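PDB 5HEA: putative glycosyltransferase (GalT1) from Streptococcus parasanguinis FW213, which probably transfers a sugar from a nucleotide-activated donor, this chain being the C-terminal portion of the protein with a GT-A-type family 2 glycosyltransferase domain. Local coordinates for residues Glu99-Leu102 and Glu103-Arg107; Ser233-Ser236 and Asn237-Arg241; Tyr279-Cys282 and Cys283-Asp287. One frame throughout, in Å; residues are numbered along the deposited sequence.

In the fold
All three contacts are local, between residues about one helical turn apart, but they sit in different places. Interaction 1 begins helix 101-110 in the glycosyltransferase domain, on the opposite side of the chain's centre from the other two. It combines ring stacking, a surface salt bridge and a water bridge, and its segments touch no other subunit. Interaction 2, on helix 231-247, is largely buried and rich in charge. Interaction 3, on helix 276-291, is partly buried and carries two disulfide cysteines. The centres of interactions 2 and 3 lie about 14 Å apart, and the two touch directly: Glu239 OE2 meets Lys285 NZ at 2.5 Å, and Ile235 CG1 packs on Cys282 SG. Both also contact a second subunit of the hexamer.

Interaction 1 of 3, residues Glu99-Leu102 and Glu103-Arg107; sequences EFYL and EHLYR
Phe100 and His104, one helical turn apart, form an offset stack at the start of helix 101-110, with ring centroids 4.7 Å apart and planes inclined by 29°. Phe100 CD1 lies over one face of the imidazole near its rim, 3.6 Å from His104 CE1, while Phe100 CB makes a CH-pi contact with the same ring. Chi1 of 51° places the phenyl group between the backbone N and carbonyl carbon, bringing it up against the histidine. His104 ND1 hydrogen-bonds to Glu210, which probably helps fix the rotation of the imidazole.

Phe100 occupies the N-cap position. Its carbonyl oxygen accepts the His104 N-H at 3.0 Å, and a water bridges Glu99 O to Glu103 N, 2.9 Å from the latter.

On the buried side, Leu105 CD1 rests over one face of the Tyr101 ring, 3.6 Å from Tyr101 CZ, and both side chains reach Cys119 of strand 116-125. Leu102 directs its side chain to Ile7 and Ile9 of strand 7-13; its carbonyl takes the Tyr106 N-H at 2.8 Å. Farther round, Arg107 NH1 forms a salt bridge with Glu103 OE2 at 2.6 Å, on the anti side but 20° out of the carboxylate plane, while Glu103 OE1 bonds Thr31.

The chemistry implies an amphipathic first turn: aliphatic and aromatic groups seat it on the sheet, whereas the salt bridge, the water on Glu103 N and the bonds to Thr31 and Glu210 serve its polar side.

Interaction 2 of 3, residues Ser233-Ser236 and Asn237-Arg241; sequences SMIS and NAEER
Ile235 and Glu239 meet on one side of helix 231-247, where the CG2 methyl of Ile235 comes within 3.4 Å of Glu239 OE2. CG2 stands anti to the isoleucine's backbone N (CG1 being at chi1 -61°), which carries it up the helix toward the carboxylate. The glutamate chain, extended beyond CG, runs past the Ile235 carbonyl, with Glu239 CG 3.5 Å from Ile235 O; that oxygen accepts the Glu239 N-H at 3.1 Å.

A second close pair lies round the helix. Ser233 O receives the Asn237 N-H at 2.7 Å and also stands almost directly above the flat amide, 3.0 Å from Asn237 CG. ND2 and OD1 are each 3.4 Å from Ser233 O, and the angle at ND2 is too poor for a hydrogen bond. Asn237 ND2 instead bonds Arg189 O and Asp192 OD2.

The next shell helps hold these groups. Glu239 OE2 is gripped by Tyr259 OH as well as by the ammonium group of Lys285, so its buried charge is probably compensated, while Glu240 OE2 makes a salt bridge with Lys285 of the second subunit and so extends the contact to another chain. Ser233 OG and Ser236 OG share Arg187, which approaches the former through NE and the latter through NH2, and Asp192 receives Arg241 NH2 on its other carboxylate oxygen.

Ile235 and Ala238 pack on helix 253-272, and Ile235 reaches helix 276-291 too. Apolar residues at these helix-facing positions, flanked by charged ones whose partners lie in other elements, are characteristic of a packed helical bundle, here the C-terminal part that follows the GT-A-type sheet.

Interaction 3 of 3, residues Tyr279-Cys282 and Cys283-Asp287; sequences YQQC and CNKLD
Tyr279 and Cys283 are joined by a backbone hydrogen bond and by their side chains. Cys283 N donates to Tyr279 O at 2.9 Å, and the sulfur makes a sulfur-aromatic contact: Cys283 SG lies 3.5 Å from Tyr279 CE1 and 4.3 Å from the centroid of the Tyr279 ring, which it approaches obliquely, 51° off the ring normal at that centroid. With chi1 at -73° the sulfur stands beside the cysteine's own backbone N, on the side of the preceding turn; it is also 3.4 Å from the Tyr279 carbonyl oxygen.

Three further carbonyls in this turn are satisfied in the regular helical way. Gln280 O receives Asn284 N at 3.0 Å, Gln281 O receives Lys285 N at the same distance, and Cys282 O accepts Leu286 N at 2.9 Å. The Lys285 side chain folds back alongside Gln281, with Lys285 CG 3.3 Å from Gln281 O. A bend at chi3 (-109°) then carries its CE back over that carbonyl.

Two polar ends find their partners beyond the two segments. Lys285 NZ, besides its bridge to Glu239, forms a salt bridge with Glu240 OE2 of the second subunit, so a single ammonium group serves carboxylates of two chains, and Gln280 NE2 gives a hydrogen bond to Gly180 O of that same neighbouring subunit.

Neither cysteine is a free thiol: Cys282 is bonded to Cys266 and Cys283 to Cys267. Helices 253-272 and 276-291, joined by a short loop, thus form a helical hairpin cross-linked by two adjacent disulfides, with its second helix contributing to subunit contacts in the hexamer.

Interaction 1 of 3, residues Glu99-Leu102 and Glu103-Arg107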
ATOM      1  N   GLU A  99     -22.906  42.769   5.434  1.00 25.74           N
ATOM      2  CA  GLU A  99     -21.893  43.562   6.130  1.00 31.92           C
ATOM      3  C   GLU A  99     -22.140  43.661   7.636  1.00 29.51           C
ATOM      4  O   GLU A  99     -21.216  43.973   8.397  1.00 32.93           O
ATOM      5  CB  GLU A  99     -21.793  44.966   5.528  1.00 39.55           C
ATOM      6  CG  GLU A  99     -22.917  45.886   5.956  1.00 50.37           C
ATOM      7  CD  GLU A  99     -22.795  47.274   5.356  1.00 59.62           C
ATOM      8  OE1 GLU A  99     -22.165  47.397   4.282  1.00 51.21           O
ATOM      9  OE2 GLU A  99     -23.325  48.234   5.961  1.00 62.78           O
ATOM     10  N   PHE A 100     -23.379  43.400   8.059  1.00 27.11           N
ATOM     11  CA  PHE A 100     -23.754  43.460   9.478  1.00 30.24           C
ATOM     12  C   PHE A 100     -23.826  42.080  10.142  1.00 29.28           C
ATOM     13  O   PHE A 100     -24.292  41.942  11.276  1.00 25.92           O
ATOM     14  CB  PHE A 100     -25.096  44.183   9.640  1.00 27.55           C
ATOM     15  CG  PHE A 100     -26.179  43.655   8.748  1.00 29.60           C
ATOM     16  CD1 PHE A 100     -26.819  42.458   9.035  1.00 30.81           C
ATOM     17  CD2 PHE A 100     -26.569  44.364   7.620  1.00 36.20           C
ATOM     18  CE1 PHE A 100     -27.823  41.971   8.213  1.00 35.73           C
ATOM     19  CE2 PHE A 100     -27.575  43.877   6.791  1.00 37.14           C
ATOM     20  CZ  PHE A 100     -28.200  42.680   7.092  1.00 36.07           C
ATOM     21  N   TYR A 101     -23.367  41.064   9.427  1.00 25.65           N
ATOM     22  CA  TYR A 101     -23.420  39.673   9.893  1.00 27.77           C
ATOM     23  C   TYR A 101     -22.815  39.455  11.279  1.00 24.28           C
ATOM     24  O   TYR A 101     -23.483  38.975  12.203  1.00 26.48           O
ATOM     25  CB  TYR A 101     -22.695  38.787   8.874  1.00 27.15           C
ATOM     26  CG  TYR A 101     -22.506  37.340   9.281  1.00 21.01           C
ATOM     27  CD1 TYR A 101     -23.576  36.456   9.273  1.00 26.01           C
ATOM     28  CD2 TYR A 101     -21.247  36.850   9.609  1.00 21.37           C
ATOM     29  CE1 TYR A 101     -23.409  35.123   9.613  1.00 26.70           C
ATOM     30  CE2 TYR A 101     -21.064  35.514   9.954  1.00 24.07           C
ATOM     31  CZ  TYR A 101     -22.155  34.662   9.949  1.00 30.62           C
ATOM     32  OH  TYR A 101     -22.009  33.347  10.281  1.00 30.48           O
ATOM     33  N   LEU A 102     -21.546  39.812  11.418  1.00 24.35           N
ATOM     34  CA  LEU A 102     -20.807  39.591  12.653  1.00 26.05           C
ATOM     35  C   LEU A 102     -21.375  40.418  13.809  1.00 25.19           C
ATOM     36  O   LEU A 102     -21.554  39.920  14.931  1.00 24.35           O
ATOM     37  CB  LEU A 102     -19.344  39.968  12.429  1.00 27.84           C
ATOM     38  CG  LEU A 102     -18.245  39.077  12.998  1.00 41.16           C
ATOM     39  CD1 LEU A 102     -18.604  37.597  12.867  1.00 36.28           C
ATOM     40  CD2 LEU A 102     -16.941  39.389  12.272  1.00 40.87           C
ATOM     41  N   GLU A 103     -21.628  41.690  13.530  1.00 23.33           N
ATOM     42  CA  GLU A 103     -22.196  42.607  14.514  1.00 27.07           C
ATOM     43  C   GLU A 103     -23.502  42.074  15.121  1.00 22.72           C
ATOM     44  O   GLU A 103     -23.679  42.083  16.339  1.00 31.24           O
ATOM     45  CB  GLU A 103     -22.419  43.987  13.876  1.00 27.44           C
ATOM     46  CG  GLU A 103     -22.910  45.049  14.851  1.00 40.21           C
ATOM     47  CD  GLU A 103     -23.246  46.369  14.169  1.00 56.33           C
ATOM     48  OE1 GLU A 103     -23.145  46.459  12.922  1.00 56.49           O
ATOM     49  OE2 GLU A 103     -23.616  47.321  14.888  1.00 59.01           O
ATOM     50  N   HIS A 104     -24.407  41.600  14.273  1.00 24.26           N
ATOM     51  CA  HIS A 104     -25.680  41.061  14.752  1.00 26.11           C
ATOM     52  C   HIS A 104     -25.542  39.818  15.623  1.00 21.45           C
ATOM     53  O   HIS A 104     -26.250  39.690  16.616  1.00 24.03           O
ATOM     54  CB  HIS A 104     -26.645  40.808  13.590  1.00 26.73           C
ATOM     55  CG  HIS A 104     -27.238  42.061  13.029  1.00 34.32           C
ATOM     56  ND1 HIS A 104     -28.393  42.070  12.274  1.00 37.54           N
ATOM     57  CD2 HIS A 104     -26.847  43.354  13.134  1.00 32.89           C
ATOM     58  CE1 HIS A 104     -28.682  43.314  11.934  1.00 36.40           C
ATOM     59  NE2 HIS A 104     -27.762  44.112  12.445  1.00 32.69           N
ATOM     60  N   LEU A 105     -24.640  38.906  15.246  1.00 27.52           N
ATOM     61  CA  LEU A 105     -24.322  37.731  16.057  1.00 29.76           C
ATOM     62  C   LEU A 105     -23.704  38.143  17.384  1.00 26.44           C
ATOM     63  O   LEU A 105     -24.032  37.587  18.439  1.00 25.61           O
ATOM     64  CB  LEU A 105     -23.336  36.801  15.317  1.00 20.64           C
ATOM     65  CG  LEU A 105     -23.926  35.934  14.206  1.00 23.39           C
ATOM     66  CD1 LEU A 105     -22.831  35.145  13.492  1.00 26.11           C
ATOM     67  CD2 LEU A 105     -24.997  34.997  14.779  1.00 22.70           C
ATOM     68  N   TYR A 106     -22.794  39.112  17.325  1.00 23.08           N
ATOM     69  CA  TYR A 106     -22.107  39.575  18.524  1.00 22.49           C
ATOM     70  C   TYR A 106     -23.102  40.181  19.517  1.00 23.57           C
ATOM     71  O   TYR A 106     -23.158  39.771  20.669  1.00 25.39           O
ATOM     72  CB  TYR A 106     -21.002  40.582  18.189  1.00 24.77           C
ATOM     73  CG  TYR A 106     -20.253  41.075  19.418  1.00 29.70           C
ATOM     74  CD1 TYR A 106     -19.235  40.316  19.982  1.00 36.32           C
ATOM     75  CD2 TYR A 106     -20.583  42.287  20.027  1.00 34.81           C
ATOM     76  CE1 TYR A 106     -18.554  40.752  21.112  1.00 42.39           C
ATOM     77  CE2 TYR A 106     -19.900  42.733  21.163  1.00 39.00           C
ATOM     78  CZ  TYR A 106     -18.890  41.960  21.695  1.00 44.26           C
ATOM     79  OH  TYR A 106     -18.207  42.382  22.814  1.00 55.00           O
ATOM     80  N   ARG A 107     -23.896  41.144  19.055  1.00 19.76           N
ATOM     81  CA  ARG A 107     -24.920  41.759  19.905  1.00 26.80           C
ATOM     82  C   ARG A 107     -25.887  40.740  20.506  1.00 31.19           C
ATOM     83  O   ARG A 107     -26.245  40.824  21.683  1.00 31.00           O
ATOM     84  CB  ARG A 107     -25.711  42.788  19.108  1.00 31.11           C
ATOM     85  CG  ARG A 107     -24.897  44.003  18.766  1.00 40.45           C
ATOM     86  CD  ARG A 107     -25.511  45.250  19.374  1.00 55.13           C
ATOM     87  NE  ARG A 107     -24.521  46.318  19.462  1.00 67.79           N
ATOM     88  CZ  ARG A 107     -24.104  47.025  18.420  1.00 67.11           C
ATOM     89  NH1 ARG A 107     -24.602  46.781  17.215  1.00 66.10           N
ATOM     90  NH2 ARG A 107     -23.193  47.976  18.582  1.00 68.60           N
TER
HETATM   91  O   HOH W   1     -20.456  43.080  11.299  1.00 26.86           O

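Interaction 2 of 3, residues Ser233-Ser236 and Asn237-Arg241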
ATOM      1  N   SER A 233     -20.878   7.706   8.186  1.00 22.78           N
ATOM      2  CA  SER A 233     -20.881   8.766   9.199  1.00 27.48           C
ATOM      3  C   SER A 233     -22.273   9.293   9.545  1.00 24.28           C
ATOM      4  O   SER A 233     -22.573   9.573  10.711  1.00 24.55           O
ATOM      5  CB  SER A 233     -20.021   9.931   8.730  1.00 28.53           C
ATOM      6  OG  SER A 233     -18.663   9.592   8.891  1.00 33.43           O
ATOM      7  N   MET A 234     -23.108   9.448   8.525  1.00 23.39           N
ATOM      8  CA  MET A 234     -24.489   9.887   8.720  1.00 25.61           C
ATOM      9  C   MET A 234     -25.175   9.029   9.805  1.00 23.06           C
ATOM     10  O   MET A 234     -25.882   9.543  10.679  1.00 20.88           O
ATOM     11  CB  MET A 234     -25.251   9.798   7.394  1.00 24.39           C
ATOM     12  CG  MET A 234     -26.677  10.336   7.444  1.00 34.36           C
ATOM     13  SD  MET A 234     -27.576  10.145   5.883  1.00 41.83           S
ATOM     14  CE  MET A 234     -27.560   8.355   5.655  1.00 37.08           C
ATOM     15  N   ILE A 235     -24.935   7.725   9.752  1.00 19.20           N
ATOM     16  CA  ILE A 235     -25.559   6.792  10.682  1.00 18.62           C
ATOM     17  C   ILE A 235     -24.852   6.821  12.026  1.00 22.46           C
ATOM     18  O   ILE A 235     -25.494   6.983  13.056  1.00 22.24           O
ATOM     19  CB  ILE A 235     -25.577   5.358  10.095  1.00 21.83           C
ATOM     20  CG1 ILE A 235     -26.378   5.349   8.794  1.00 24.01           C
ATOM     21  CG2 ILE A 235     -26.178   4.371  11.082  1.00 20.22           C
ATOM     22  CD1 ILE A 235     -27.767   5.951   8.972  1.00 28.30           C
ATOM     23  N   SER A 236     -23.526   6.667  12.028  1.00 23.20           N
ATOM     24  CA  SER A 236     -22.798   6.622  13.303  1.00 23.94           C
ATOM     25  C   SER A 236     -22.870   7.954  14.082  1.00 24.17           C
ATOM     26  O   SER A 236     -22.939   7.944  15.317  1.00 19.38           O
ATOM     27  CB  SER A 236     -21.348   6.160  13.103  1.00 23.40           C
ATOM     28  OG  SER A 236     -20.648   7.090  12.321  1.00 29.09           O
ATOM     29  N   ASN A 237     -22.879   9.087  13.373  1.00 22.35           N
ATOM     30  CA  ASN A 237     -23.101  10.386  14.027  1.00 20.58           C
ATOM     31  C   ASN A 237     -24.425  10.439  14.781  1.00 22.21           C
ATOM     32  O   ASN A 237     -24.477  10.930  15.898  1.00 18.84           O
ATOM     33  CB  ASN A 237     -23.065  11.563  13.034  1.00 18.39           C
ATOM     34  CG  ASN A 237     -21.666  11.848  12.504  1.00 24.85           C
ATOM     35  OD1 ASN A 237     -20.685  11.294  12.989  1.00 24.53           O
ATOM     36  ND2 ASN A 237     -21.573  12.731  11.515  1.00 19.38           N
ATOM     37  N   ALA A 238     -25.501   9.977  14.145  1.00 21.03           N
ATOM     38  CA  ALA A 238     -26.823   9.991  14.778  1.00 22.44           C
ATOM     39  C   ALA A 238     -26.887   9.045  16.000  1.00 20.81           C
ATOM     40  O   ALA A 238     -27.513   9.361  17.015  1.00 20.14           O
ATOM     41  CB  ALA A 238     -27.918   9.639  13.753  1.00 19.87           C
ATOM     42  N   GLU A 239     -26.232   7.892  15.896  1.00 19.10           N
ATOM     43  CA  GLU A 239     -26.181   6.930  17.012  1.00 19.59           C
ATOM     44  C   GLU A 239     -25.384   7.468  18.196  1.00 21.89           C
ATOM     45  O   GLU A 239     -25.818   7.400  19.335  1.00 19.95           O
ATOM     46  CB  GLU A 239     -25.610   5.591  16.531  1.00 20.12           C
ATOM     47  CG  GLU A 239     -26.612   4.846  15.645  1.00 22.94           C
ATOM     48  CD  GLU A 239     -25.995   3.730  14.818  1.00 26.58           C
ATOM     49  OE1 GLU A 239     -24.751   3.597  14.816  1.00 27.24           O
ATOM     50  OE2 GLU A 239     -26.768   2.982  14.169  1.00 23.66           O
ATOM     51  N   GLU A 240     -24.213   8.018  17.914  1.00 21.89           N
ATOM     52  CA  GLU A 240     -23.408   8.685  18.937  1.00 21.70           C
ATOM     53  C   GLU A 240     -24.194   9.813  19.637  1.00 23.57           C
ATOM     54  O   GLU A 240     -24.190   9.937  20.870  1.00 23.71           O
ATOM     55  CB  GLU A 240     -22.151   9.229  18.247  1.00 23.03           C
ATOM     56  CG  GLU A 240     -21.146   9.988  19.102  1.00 27.78           C
ATOM     57  CD  GLU A 240     -19.951  10.433  18.258  1.00 39.59           C
ATOM     58  OE1 GLU A 240     -20.148  11.057  17.176  1.00 33.88           O
ATOM     59  OE2 GLU A 240     -18.812  10.121  18.653  1.00 42.53           O
ATOM     60  N   ARG A 241     -24.891  10.628  18.853  1.00 20.57           N
ATOM     61  CA  ARG A 241     -25.637  11.759  19.411  1.00 20.85           C
ATOM     62  C   ARG A 241     -26.819  11.313  20.291  1.00 26.17           C
ATOM     63  O   ARG A 241     -27.057  11.876  21.374  1.00 20.40           O
ATOM     64  CB  ARG A 241     -26.106  12.702  18.294  1.00 24.23           C
ATOM     65  CG  ARG A 241     -27.114  13.767  18.742  1.00 23.03           C
ATOM     66  CD  ARG A 241     -27.284  14.869  17.683  1.00 26.79           C
ATOM     67  NE  ARG A 241     -27.595  14.374  16.340  1.00 25.70           N
ATOM     68  CZ  ARG A 241     -26.768  14.472  15.298  1.00 34.57           C
ATOM     69  NH1 ARG A 241     -25.581  15.043  15.452  1.00 26.86           N
ATOM     70  NH2 ARG A 241     -27.123  14.013  14.096  1.00 25.95           N
TER

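Interaction 3 of 3, residues Tyr279-Cys282 and Cys283-Asp287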
ATOM      1  N   TYR A 279     -25.179  -1.571   3.890  1.00 21.31           N
ATOM      2  CA  TYR A 279     -26.572  -1.815   3.521  1.00 21.94           C
ATOM      3  C   TYR A 279     -27.223  -2.834   4.451  1.00 21.01           C
ATOM      4  O   TYR A 279     -28.335  -2.628   4.943  1.00 26.13           O
ATOM      5  CB  TYR A 279     -26.685  -2.242   2.044  1.00 28.34           C
ATOM      6  CG  TYR A 279     -27.686  -3.356   1.776  1.00 29.80           C
ATOM      7  CD1 TYR A 279     -29.029  -3.079   1.553  1.00 38.43           C
ATOM      8  CD2 TYR A 279     -27.277  -4.682   1.736  1.00 35.33           C
ATOM      9  CE1 TYR A 279     -29.943  -4.104   1.307  1.00 37.98           C
ATOM     10  CE2 TYR A 279     -28.181  -5.708   1.496  1.00 39.92           C
ATOM     11  CZ  TYR A 279     -29.505  -5.411   1.280  1.00 40.13           C
ATOM     12  OH  TYR A 279     -30.392  -6.438   1.040  1.00 49.42           O
ATOM     13  N   GLN A 280     -26.510  -3.922   4.710  1.00 23.19           N
ATOM     14  CA  GLN A 280     -27.007  -4.980   5.578  1.00 28.58           C
ATOM     15  C   GLN A 280     -27.311  -4.436   6.978  1.00 25.20           C
ATOM     16  O   GLN A 280     -28.371  -4.721   7.547  1.00 24.97           O
ATOM     17  CB  GLN A 280     -25.982  -6.122   5.639  1.00 31.79           C
ATOM     18  CG  GLN A 280     -26.307  -7.237   6.632  1.00 45.65           C
ATOM     19  CD  GLN A 280     -25.495  -7.166   7.944  1.00 53.12           C
ATOM     20  OE1 GLN A 280     -24.270  -6.985   7.950  1.00 41.32           O
ATOM     21  NE2 GLN A 280     -26.192  -7.329   9.066  1.00 54.60           N
ATOM     22  N   GLN A 281     -26.391  -3.637   7.521  1.00 23.29           N
ATOM     23  CA  GLN A 281     -26.529  -3.133   8.884  1.00 25.92           C
ATOM     24  C   GLN A 281     -27.718  -2.188   9.006  1.00 21.75           C
ATOM     25  O   GLN A 281     -28.535  -2.321   9.924  1.00 20.83           O
ATOM     26  CB  GLN A 281     -25.226  -2.458   9.358  1.00 24.02           C
ATOM     27  CG  GLN A 281     -24.085  -3.453   9.661  1.00 33.72           C
ATOM     28  CD  GLN A 281     -24.259  -4.187  11.002  1.00 54.02           C
ATOM     29  OE1 GLN A 281     -24.850  -3.652  11.954  1.00 55.82           O
ATOM     30  NE2 GLN A 281     -23.739  -5.419  11.079  1.00 59.24           N
ATOM     31  N   CYS A 282     -27.818  -1.245   8.069  1.00 19.43           N
ATOM     32  CA  CYS A 282     -28.903  -0.266   8.073  1.00 23.66           C
ATOM     33  C   CYS A 282     -30.268  -0.882   7.840  1.00 23.02           C
ATOM     34  O   CYS A 282     -31.251  -0.507   8.484  1.00 22.42           O
ATOM     35  CB  CYS A 282     -28.660   0.806   7.006  1.00 30.90           C
ATOM     36  SG  CYS A 282     -27.345   1.972   7.452  1.00 36.52           S
ATOM     37  N   CYS A 283     -30.347  -1.805   6.890  1.00 23.25           N
ATOM     38  CA  CYS A 283     -31.612  -2.489   6.651  1.00 25.46           C
ATOM     39  C   CYS A 283     -32.059  -3.315   7.832  1.00 24.22           C
ATOM     40  O   CYS A 283     -33.250  -3.390   8.120  1.00 26.51           O
ATOM     41  CB  CYS A 283     -31.536  -3.368   5.403  1.00 32.98           C
ATOM     42  SG  CYS A 283     -31.543  -2.375   3.926  1.00 49.17           S
ATOM     43  N   ASN A 284     -31.112  -3.944   8.516  1.00 20.86           N
ATOM     44  CA  ASN A 284     -31.454  -4.724   9.701  1.00 20.90           C
ATOM     45  C   ASN A 284     -31.969  -3.822  10.815  1.00 24.13           C
ATOM     46  O   ASN A 284     -32.974  -4.132  11.450  1.00 26.66           O
ATOM     47  CB  ASN A 284     -30.259  -5.548  10.176  1.00 24.24           C
ATOM     48  CG  ASN A 284     -30.468  -6.150  11.562  1.00 30.42           C
ATOM     49  OD1 ASN A 284     -31.424  -6.889  11.804  1.00 29.12           O
ATOM     50  ND2 ASN A 284     -29.557  -5.848  12.470  1.00 23.00           N
ATOM     51  N   LYS A 285     -31.265  -2.713  11.039  1.00 20.13           N
ATOM     52  CA  LYS A 285     -31.664  -1.731  12.031  1.00 22.53           C
ATOM     53  C   LYS A 285     -33.059  -1.184  11.729  1.00 29.25           C
ATOM     54  O   LYS A 285     -33.902  -1.083  12.623  1.00 25.53           O
ATOM     55  CB  LYS A 285     -30.612  -0.606  12.146  1.00 19.35           C
ATOM     56  CG  LYS A 285     -29.357  -1.051  12.898  1.00 26.92           C
ATOM     57  CD  LYS A 285     -28.406   0.111  13.217  1.00 35.45           C
ATOM     58  CE  LYS A 285     -27.138   0.045  12.376  1.00 38.93           C
ATOM     59  NZ  LYS A 285     -26.077   1.012  12.818  1.00 31.63           N
ATOM     60  N   LEU A 286     -33.319  -0.862  10.465  1.00 27.05           N
ATOM     61  CA  LEU A 286     -34.635  -0.353  10.079  1.00 28.80           C
ATOM     62  C   LEU A 286     -35.710  -1.434  10.238  1.00 30.17           C
ATOM     63  O   LEU A 286     -36.827  -1.153  10.665  1.00 27.34           O
ATOM     64  CB  LEU A 286     -34.594   0.185   8.645  1.00 30.32           C
ATOM     65  CG  LEU A 286     -35.802   0.965   8.125  1.00 37.00           C
ATOM     66  CD1 LEU A 286     -36.041   2.248   8.927  1.00 34.09           C
ATOM     67  CD2 LEU A 286     -35.611   1.268   6.641  1.00 37.94           C
ATOM     68  N   ASP A 287     -35.357  -2.672   9.898  1.00 28.38           N
ATOM     69  CA  ASP A 287     -36.230  -3.825  10.091  1.00 31.07           C
ATOM     70  C   ASP A 287     -36.619  -4.015  11.568  1.00 29.56           C
ATOM     71  O   ASP A 287     -37.764  -4.308  11.876  1.00 31.97           O
ATOM     72  CB  ASP A 287     -35.530  -5.089   9.568  1.00 33.88           C
ATOM     73  CG  ASP A 287     -36.409  -6.333   9.640  1.00 39.42           C
ATOM     74  OD1 ASP A 287     -37.649  -6.210   9.539  1.00 41.92           O
ATOM     75  OD2 ASP A 287     -35.850  -7.442   9.785  1.00 36.57           O
TER